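PDB 5GN1: ATP-dependent helicase FUN30 from Saccharomyces cerevisiae S288c, which uses ATP to remodel and space nucleosomes, and promotes DNA end resection at double-strand breaks and the organization of heterochromatin. Local coordinates for residues I104-L116 and F208-M220. Residues are numbered along the deposited sequence; the frame is centred on the assembly and turned at random.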
# COMPACT_ATOMS: atom_id res chain seq x y z
N ILE A 104 -13.79 -4.23 -1.79
CA ILE A 104 -12.74 -4.29 -2.80
C ILE A 104 -11.47 -3.61 -2.29
O ILE A 104 -10.35 -4.08 -2.55
CB ILE A 104 -13.23 -3.64 -4.11
CG1 ILE A 104 -14.36 -4.47 -4.76
CG2 ILE A 104 -12.08 -3.40 -5.09
CD1 ILE A 104 -14.08 -5.92 -4.86
N MET A 105 -11.61 -2.51 -1.57
CA MET A 105 -10.44 -1.83 -1.03
C MET A 105 -9.72 -2.70 -0.02
O MET A 105 -8.48 -2.79 -0.03
CB MET A 105 -10.85 -0.50 -0.38
CG MET A 105 -9.70 0.16 0.33
SD MET A 105 -8.50 0.73 -0.89
CE MET A 105 -9.16 2.38 -1.16
N ALA A 106 -10.47 -3.37 0.86
CA ALA A 106 -9.86 -4.25 1.85
C ALA A 106 -9.15 -5.43 1.18
O ALA A 106 -8.08 -5.84 1.63
CB ALA A 106 -10.93 -4.74 2.82
N LEU A 107 -9.74 -6.00 0.12
CA LEU A 107 -9.06 -7.09 -0.59
C LEU A 107 -7.76 -6.60 -1.22
O LEU A 107 -6.75 -7.32 -1.20
CB LEU A 107 -9.97 -7.70 -1.66
CG LEU A 107 -11.26 -8.40 -1.21
CD1 LEU A 107 -12.10 -8.76 -2.41
CD2 LEU A 107 -10.97 -9.62 -0.36
N ARG A 108 -7.77 -5.40 -1.79
CA ARG A 108 -6.55 -4.84 -2.37
C ARG A 108 -5.46 -4.71 -1.31
O ARG A 108 -4.32 -5.13 -1.53
CB ARG A 108 -6.85 -3.49 -3.03
CG ARG A 108 -7.77 -3.64 -4.25
CD ARG A 108 -8.11 -2.29 -4.89
NE ARG A 108 -6.92 -1.55 -5.29
CZ ARG A 108 -6.93 -0.27 -5.65
NH1 ARG A 108 -8.07 0.40 -5.68
NH2 ARG A 108 -5.80 0.34 -5.98
N LYS A 109 -5.80 -4.15 -0.15
CA LYS A 109 -4.82 -3.99 0.92
C LYS A 109 -4.31 -5.33 1.44
O LYS A 109 -3.12 -5.47 1.75
CB LYS A 109 -5.44 -3.18 2.07
CG LYS A 109 -5.66 -1.73 1.69
CD LYS A 109 -6.46 -1.00 2.78
CE LYS A 109 -6.42 0.50 2.54
NZ LYS A 109 -7.25 1.19 3.57
N ALA A 110 -5.19 -6.32 1.56
CA ALA A 110 -4.74 -7.63 2.04
C ALA A 110 -3.77 -8.29 1.05
O ALA A 110 -2.87 -9.02 1.47
CB ALA A 110 -5.95 -8.53 2.31
N SER A 111 -3.94 -8.03 -0.25
CA SER A 111 -2.96 -8.49 -1.24
C SER A 111 -1.59 -7.83 -1.09
O SER A 111 -0.62 -8.31 -1.68
CB SER A 111 -3.49 -8.22 -2.65
OG SER A 111 -4.81 -8.70 -2.83
N LEU A 112 -1.50 -6.71 -0.36
CA LEU A 112 -0.27 -5.93 -0.23
C LEU A 112 0.49 -6.22 1.05
O LEU A 112 1.69 -6.52 1.00
CB LEU A 112 -0.59 -4.43 -0.30
CG LEU A 112 -1.25 -4.02 -1.61
CD1 LEU A 112 -1.62 -2.53 -1.63
CD2 LEU A 112 -0.33 -4.41 -2.77
N HIS A 113 -0.16 -6.09 2.22
CA HIS A 113 0.56 -6.16 3.48
C HIS A 113 -0.36 -6.31 4.68
O HIS A 113 -1.33 -5.55 4.83
CB HIS A 113 1.43 -4.91 3.66
CG HIS A 113 2.64 -5.16 4.50
ND1 HIS A 113 2.55 -5.46 5.84
CD2 HIS A 113 3.96 -5.18 4.18
CE1 HIS A 113 3.77 -5.66 6.32
NE2 HIS A 113 4.63 -5.50 5.33
N PRO A 114 -0.10 -7.29 5.56
CA PRO A 114 -0.91 -7.43 6.78
C PRO A 114 -0.95 -6.19 7.64
O PRO A 114 -1.96 -5.97 8.33
CB PRO A 114 -0.21 -8.58 7.53
CG PRO A 114 0.41 -9.41 6.44
CD PRO A 114 0.80 -8.44 5.34
N LEU A 115 0.12 -5.39 7.67
CA LEU A 115 0.12 -4.26 8.58
C LEU A 115 -0.76 -3.12 8.11
O LEU A 115 -0.76 -2.07 8.75
CB LEU A 115 1.55 -3.74 8.80
CG LEU A 115 2.52 -4.75 9.44
CD1 LEU A 115 3.88 -4.09 9.73
CD2 LEU A 115 1.92 -5.38 10.70
N LEU A 116 -1.47 -3.29 7.00
CA LEU A 116 -2.53 -2.38 6.59
C LEU A 116 -3.84 -2.67 7.31
O LEU A 116 -4.87 -2.09 6.96
CB LEU A 116 -2.74 -2.47 5.07
CG LEU A 116 -1.55 -2.07 4.20
CD1 LEU A 116 -1.84 -2.44 2.74
CD2 LEU A 116 -1.23 -0.58 4.37
N PHE A 208 6.91 2.67 -7.05
CA PHE A 208 5.66 3.43 -7.03
C PHE A 208 4.57 2.66 -6.29
O PHE A 208 4.43 1.45 -6.46
CB PHE A 208 5.17 3.70 -8.45
CG PHE A 208 5.98 4.70 -9.19
CD1 PHE A 208 5.75 6.05 -9.02
CD2 PHE A 208 6.97 4.29 -10.07
CE1 PHE A 208 6.51 6.99 -9.71
CE2 PHE A 208 7.73 5.21 -10.77
CZ PHE A 208 7.50 6.56 -10.60
N SER A 209 3.76 3.39 -5.51
CA SER A 209 2.57 2.81 -4.90
C SER A 209 1.43 3.81 -4.91
O SER A 209 1.64 5.02 -4.77
CB SER A 209 2.81 2.36 -3.44
OG SER A 209 1.61 1.82 -2.90
N LEU A 210 0.21 3.30 -5.06
CA LEU A 210 -0.98 4.13 -4.94
C LEU A 210 -1.36 4.42 -3.50
O LEU A 210 -2.27 5.21 -3.26
CB LEU A 210 -2.17 3.48 -5.66
CG LEU A 210 -2.24 3.70 -7.17
CD1 LEU A 210 -3.32 2.84 -7.81
CD2 LEU A 210 -2.48 5.17 -7.48
N PHE A 211 -0.66 3.81 -2.54
CA PHE A 211 -1.01 3.89 -1.13
C PHE A 211 0.14 4.53 -0.37
O PHE A 211 1.24 3.96 -0.33
CB PHE A 211 -1.30 2.49 -0.56
CG PHE A 211 -2.50 1.81 -1.14
CD1 PHE A 211 -2.39 1.01 -2.27
CD2 PHE A 211 -3.75 1.97 -0.55
CE1 PHE A 211 -3.51 0.37 -2.81
CE2 PHE A 211 -4.88 1.33 -1.08
CZ PHE A 211 -4.76 0.54 -2.20
N THR A 212 -0.11 5.69 0.23
CA THR A 212 0.92 6.28 1.09
C THR A 212 1.21 5.40 2.30
O THR A 212 2.34 5.39 2.80
CB THR A 212 0.51 7.68 1.55
OG1 THR A 212 -0.83 7.66 2.06
CG2 THR A 212 0.60 8.67 0.39
N GLN A 213 0.20 4.65 2.79
CA GLN A 213 0.43 3.71 3.88
C GLN A 213 1.45 2.64 3.50
O GLN A 213 2.23 2.17 4.35
CB GLN A 213 -0.87 3.04 4.28
CG GLN A 213 -1.91 3.91 4.94
CD GLN A 213 -3.23 3.15 5.09
OE1 GLN A 213 -3.89 2.82 4.10
NE2 GLN A 213 -3.61 2.87 6.33
N VAL A 214 1.43 2.20 2.24
CA VAL A 214 2.45 1.27 1.77
C VAL A 214 3.82 1.93 1.76
O VAL A 214 4.81 1.32 2.17
CB VAL A 214 2.06 0.70 0.39
CG1 VAL A 214 3.27 0.01 -0.28
CG2 VAL A 214 0.89 -0.28 0.53
N LEU A 215 3.91 3.19 1.30
CA LEU A 215 5.19 3.90 1.33
C LEU A 215 5.76 3.98 2.75
O LEU A 215 6.97 3.79 2.96
CB LEU A 215 5.03 5.30 0.74
CG LEU A 215 4.69 5.32 -0.76
CD1 LEU A 215 4.56 6.72 -1.30
CD2 LEU A 215 5.76 4.55 -1.56
N ASP A 216 4.91 4.26 3.74
CA ASP A 216 5.35 4.27 5.13
C ASP A 216 5.92 2.92 5.54
O ASP A 216 6.96 2.85 6.21
CB ASP A 216 4.17 4.64 6.05
CG ASP A 216 3.57 6.02 5.74
OD1 ASP A 216 4.26 6.87 5.12
OD2 ASP A 216 2.41 6.28 6.14
N ILE A 217 5.26 1.83 5.15
CA ILE A 217 5.77 0.51 5.53
C ILE A 217 7.10 0.25 4.84
O ILE A 217 8.03 -0.32 5.43
CB ILE A 217 4.75 -0.58 5.19
CG1 ILE A 217 3.49 -0.42 6.04
CG2 ILE A 217 5.37 -1.95 5.42
CD1 ILE A 217 2.32 -1.29 5.55
N LEU A 218 7.20 0.64 3.57
CA LEU A 218 8.42 0.38 2.80
C LEU A 218 9.62 1.08 3.41
O LEU A 218 10.74 0.60 3.28
CB LEU A 218 8.24 0.81 1.34
CG LEU A 218 7.41 -0.10 0.44
CD1 LEU A 218 7.28 0.51 -0.96
CD2 LEU A 218 8.04 -1.48 0.37
N GLU A 219 9.41 2.22 4.08
CA GLU A 219 10.54 2.90 4.69
C GLU A 219 11.22 2.01 5.73
O GLU A 219 12.45 1.95 5.80
CB GLU A 219 10.08 4.23 5.30
CG GLU A 219 9.66 5.27 4.26
CD GLU A 219 9.50 6.66 4.88
OE1 GLU A 219 9.93 6.83 6.03
OE2 GLU A 219 8.95 7.58 4.24
N MET A 220 10.43 1.26 6.51
CA MET A 220 11.04 0.35 7.48
C MET A 220 11.65 -0.87 6.80
O MET A 220 12.72 -1.33 7.21
CB MET A 220 10.01 -0.09 8.52
CG MET A 220 9.49 1.05 9.37
SD MET A 220 8.79 0.40 10.90
CE MET A 220 10.28 -0.17 11.72
O HOH W 1 -5.52 0.67 5.57
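The Phe211 ring overlaps Met105, Arg108 and Lys109 of helix 100-110, and Leu112 just beyond that range. Met105 SD sits at the ring edge, in the ring plane, 3.7 Å from Phe211 CE2, a Met-aromatic contact. The sulfur gets there because the Met105 chain leaves anti to the backbone N (chi1 174°) and then bends twice. The Arg108 guanidinium meets the ring steeply, the planes 69° apart, with Phe211 CZ over one guanidinium face. Leu112 CD1 comes obliquely to Phe211 CE1 at 3.7 Å and also reaches Val214 CG2.

Phe211 is the N-cap of helix 212-224, which follows strand 205-209 of the parallel, RecA-like sheet in the C-terminal ATPase lobe of this SNF2-family remodeller. Ser209 OG accepts from Phe211 N in an ST turn, where strand passes into helix.

Further along, Ile217 CG2 packs over one face of the His113 imidazole, 3.9 Å from its centroid, a CH-pi contact. In the plane of that ring, ND1 accepts from Leu115 N at 3.0 Å, while NE2 donates a hydrogen bond to Trp181 O. An alanine in place of His113 would probably leave Ile217 CG2 without its aromatic cover, Trp181 O without this donor and Leu115 N without its acceptor. Leu116 CD2 touches both Gln213 CB (3.6 Å) and Ile217 CD1 (3.8 Å). One water accepts from Lys109 NZ and Gln213 NE2 and donates to Leu116 O.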